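NANS (YJHS), A 9-O-acetyl N-acetylneuraminic acid esterase (PDB 3PT5) probably hydrolyses the 9-O-acetyl group of 9-O-acetyl-N-acetylneuraminate, a host mucosal sialic acid on which Escherichia coli can grow. Local coordinates at residues I266-Q271 and V327-Q332. Numbering follows the deposited sequence.
Sequences IFVDFQ and VEAILQ
Ala329 sets its methyl group against Val268 and Ile266 in a small, wholly apolar helix-on-sheet contact, where the C-terminal helix 315-335 lies over strand 265-268 at one edge of the central sheet. The closer of the two touches is methyl to methyl: Ala329 CB stands 3.8 Å from Val268 CG2. Ile266 adds a looser one, its CG2 branch 4.4 Å from the same Ala329 CB, while the CG1-CD1 arm is directed elsewhere and the CG2 branch faces the helix. At Val268 the first torsion (chi1 179°) puts CG1 anti to the backbone N and CG2 anti to the carbonyl carbon, and it is CG2 that meets the alanine. The helix offers only the alanine methyl here, consistent with a spacing of 7.1 Å between Val268 CA and Ala329 CA, and the two segments together bury 80 Å². Ile266 and Val268, two apart on the strand, point to the helix side; Phe267 between them points the other way, the usual alternation of a beta strand. This is the last strand of the mixed, mainly parallel sheet of an SGNH hydrolase, an alpha/beta fold with helices packed on the sheet. On its inner side, backbone hydrogen bonds join Ile266 to Trp233 and Cys235, and Val268 to Cys235 and Asp237. Phe234 of the neighbouring strand touches Ile266, Val268, Ala329 and Ile330, extending the apolar layer inward, and Phe333 meets Ile266 one helical turn beyond Ala329. Past the strand end the link turns polar: Arg325 of the helix reaches across to Asp269 OD1 through NH2, a salt bridge that ties the loop to the helix, and uses NH1 for a second one to Glu328 OE1 within the helix itself.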
ATOM      1  N   ILE A 266     -12.492  -8.653  -2.549  1.00 13.26           N
ATOM      2  CA  ILE A 266     -13.088  -8.327  -1.259  1.00 12.94           C
ATOM      3  C   ILE A 266     -12.960  -6.828  -0.992  1.00 11.62           C
ATOM      4  O   ILE A 266     -11.852  -6.314  -0.859  1.00 12.22           O
ATOM      5  CB  ILE A 266     -12.456  -9.158  -0.130  1.00 13.15           C
ATOM      6  CG1 ILE A 266     -12.648 -10.658  -0.389  1.00 16.39           C
ATOM      7  CG2 ILE A 266     -13.063  -8.826   1.239  1.00 12.53           C
ATOM      8  CD1 ILE A 266     -11.406 -11.310  -0.862  1.00 19.00           C
ATOM      9  N   PHE A 267     -14.107  -6.152  -0.933  1.00 11.04           N
ATOM     10  CA  PHE A 267     -14.148  -4.719  -0.682  1.00 10.74           C
ATOM     11  C   PHE A 267     -13.928  -4.413   0.790  1.00 10.96           C
ATOM     12  O   PHE A 267     -14.615  -4.951   1.684  1.00 11.76           O
ATOM     13  CB  PHE A 267     -15.475  -4.122  -1.143  1.00 11.22           C
ATOM     14  CG  PHE A 267     -15.545  -2.637  -1.011  1.00 10.84           C
ATOM     15  CD1 PHE A 267     -14.682  -1.798  -1.730  1.00 11.02           C
ATOM     16  CD2 PHE A 267     -16.517  -2.062  -0.204  1.00 13.05           C
ATOM     17  CE1 PHE A 267     -14.796  -0.391  -1.598  1.00 13.25           C
ATOM     18  CE2 PHE A 267     -16.614  -0.680  -0.068  1.00 12.92           C
ATOM     19  CZ  PHE A 267     -15.781   0.143  -0.773  1.00 12.69           C
ATOM     20  N   VAL A 268     -12.953  -3.550   1.052  1.00  9.69           N
ATOM     21  CA  VAL A 268     -12.623  -3.166   2.407  1.00  9.67           C
ATOM     22  C   VAL A 268     -12.954  -1.689   2.602  1.00 10.50           C
ATOM     23  O   VAL A 268     -12.345  -0.851   1.963  1.00 10.74           O
ATOM     24  CB  VAL A 268     -11.104  -3.427   2.727  1.00  9.89           C
ATOM     25  CG1 VAL A 268     -10.800  -2.987   4.133  1.00  9.55           C
ATOM     26  CG2 VAL A 268     -10.752  -4.884   2.543  1.00  9.98           C
ATOM     27  N   ASP A 269     -13.898  -1.358   3.487  1.00 11.26           N
ATOM     28  CA  ASP A 269     -14.178   0.045   3.734  1.00 11.90           C
ATOM     29  C   ASP A 269     -13.918   0.502   5.162  1.00 11.05           C
ATOM     30  O   ASP A 269     -13.632  -0.323   6.033  1.00 11.60           O
ATOM     31  CB  ASP A 269     -15.571   0.428   3.208  1.00 13.70           C
ATOM     32  CG  ASP A 269     -16.692  -0.210   3.974  1.00 15.89           C
ATOM     33  OD1 ASP A 269     -16.456  -1.022   4.891  1.00 21.09           O
ATOM     34  OD2 ASP A 269     -17.861   0.131   3.647  1.00 22.02           O
ATOM     35  N   PHE A 270     -13.971   1.817   5.406  1.00 10.68           N
ATOM     36  CA  PHE A 270     -13.460   2.358   6.673  1.00 10.23           C
ATOM     37  C   PHE A 270     -14.437   3.248   7.403  1.00 10.84           C
ATOM     38  O   PHE A 270     -14.265   3.533   8.597  1.00 11.45           O
ATOM     39  CB  PHE A 270     -12.190   3.184   6.392  1.00  9.77           C
ATOM     40  CG  PHE A 270     -11.249   2.518   5.408  1.00  8.79           C
ATOM     41  CD1 PHE A 270     -10.673   1.303   5.719  1.00  7.86           C
ATOM     42  CD2 PHE A 270     -10.970   3.109   4.146  1.00 11.21           C
ATOM     43  CE1 PHE A 270      -9.822   0.658   4.826  1.00  7.96           C
ATOM     44  CE2 PHE A 270     -10.112   2.449   3.224  1.00  9.58           C
ATOM     45  CZ  PHE A 270      -9.534   1.224   3.578  1.00  8.98           C
ATOM     46  N   GLN A 271     -15.435   3.754   6.681  1.00 11.46           N
ATOM     47  CA  GLN A 271     -16.352   4.661   7.338  1.00 12.94           C
ATOM     48  C   GLN A 271     -17.762   4.562   6.779  1.00 12.69           C
ATOM     49  O   GLN A 271     -18.005   3.885   5.754  1.00 12.76           O
ATOM     50  CB  GLN A 271     -15.806   6.090   7.381  1.00 15.34           C
ATOM     51  CG  GLN A 271     -15.526   6.719   6.081  1.00 15.34           C
ATOM     52  CD  GLN A 271     -14.527   7.917   6.126  1.00 15.38           C
ATOM     53  OE1 GLN A 271     -13.906   8.176   5.120  1.00 15.52           O
ATOM     54  NE2 GLN A 271     -14.438   8.675   7.249  1.00 13.83           N
ATOM     55  N   VAL A 327      -6.843  -5.999   8.155  1.00  9.28           N
ATOM     56  CA  VAL A 327      -6.508  -7.175   8.939  1.00 10.29           C
ATOM     57  C   VAL A 327      -7.778  -7.996   9.243  1.00 10.47           C
ATOM     58  O   VAL A 327      -7.752  -9.221   9.142  1.00 11.58           O
ATOM     59  CB  VAL A 327      -5.692  -6.820  10.206  1.00 10.18           C
ATOM     60  CG1 VAL A 327      -5.545  -8.019  11.138  1.00 13.24           C
ATOM     61  CG2 VAL A 327      -4.305  -6.252   9.759  1.00 11.64           C
ATOM     62  N   GLU A 328      -8.871  -7.334   9.597  1.00 11.04           N
ATOM     63  CA  GLU A 328     -10.144  -8.052   9.807  1.00 11.72           C
ATOM     64  C   GLU A 328     -10.514  -8.853   8.533  1.00 11.29           C
ATOM     65  O   GLU A 328     -10.928 -10.022   8.608  1.00 11.00           O
ATOM     66  CB  GLU A 328     -11.274  -7.068  10.103  1.00 12.67           C
ATOM     67  CG  GLU A 328     -11.226  -6.317  11.422  1.00 19.86           C
ATOM     68  CD  GLU A 328     -12.181  -5.102  11.395  1.00 24.94           C
ATOM     69  OE1 GLU A 328     -13.245  -5.205  10.720  1.00 26.57           O
ATOM     70  OE2 GLU A 328     -11.856  -4.045  12.014  1.00 27.54           O
ATOM     71  N   ALA A 329     -10.398  -8.214   7.367  1.00 10.29           N
ATOM     72  CA  ALA A 329     -10.752  -8.871   6.107  1.00  9.35           C
ATOM     73  C   ALA A 329      -9.844 -10.036   5.732  1.00  9.80           C
ATOM     74  O   ALA A 329     -10.307 -11.071   5.210  1.00 10.02           O
ATOM     75  CB  ALA A 329     -10.856  -7.847   4.970  1.00 10.01           C
ATOM     76  N   ILE A 330      -8.550  -9.867   5.980  1.00  9.09           N
ATOM     77  CA  ILE A 330      -7.591 -10.900   5.646  1.00 10.04           C
ATOM     78  C   ILE A 330      -7.773 -12.137   6.560  1.00 10.05           C
ATOM     79  O   ILE A 330      -7.829 -13.257   6.080  1.00 10.94           O
ATOM     80  CB  ILE A 330      -6.161 -10.333   5.782  1.00  9.58           C
ATOM     81  CG1 ILE A 330      -5.897  -9.283   4.696  1.00  9.76           C
ATOM     82  CG2 ILE A 330      -5.137 -11.475   5.749  1.00 13.17           C
ATOM     83  CD1 ILE A 330      -4.637  -8.412   5.045  1.00  8.60           C
ATOM     84  N   LEU A 331      -7.949 -11.896   7.852  1.00 11.33           N
ATOM     85  CA  LEU A 331      -8.173 -12.985   8.814  1.00 12.13           C
ATOM     86  C   LEU A 331      -9.459 -13.727   8.510  1.00 12.42           C
ATOM     87  O   LEU A 331      -9.484 -14.962   8.498  1.00 13.73           O
ATOM     88  CB  LEU A 331      -8.187 -12.468  10.258  1.00 13.32           C
ATOM     89  CG  LEU A 331      -6.889 -11.867  10.817  1.00 14.75           C
ATOM     90  CD1 LEU A 331      -7.177 -11.236  12.184  1.00 15.79           C
ATOM     91  CD2 LEU A 331      -5.761 -12.900  10.930  1.00 17.33           C
ATOM     92  N   GLN A 332     -10.522 -12.978   8.238  1.00 12.96           N
ATOM     93  CA  GLN A 332     -11.800 -13.575   7.877  1.00 13.19           C
ATOM     94  C   GLN A 332     -11.684 -14.441   6.630  1.00 13.39           C
ATOM     95  O   GLN A 332     -12.174 -15.572   6.611  1.00 15.05           O
ATOM     96  CB  GLN A 332     -12.863 -12.516   7.681  1.00 13.95           C
ATOM     97  CG  GLN A 332     -14.225 -13.140   7.444  1.00 17.14           C
ATOM     98  CD  GLN A 332     -15.326 -12.128   7.363  1.00 23.24           C
ATOM     99  OE1 GLN A 332     -16.359 -12.376   6.745  1.00 26.40           O
ATOM    100  NE2 GLN A 332     -15.132 -10.985   8.003  1.00 25.76           N
TER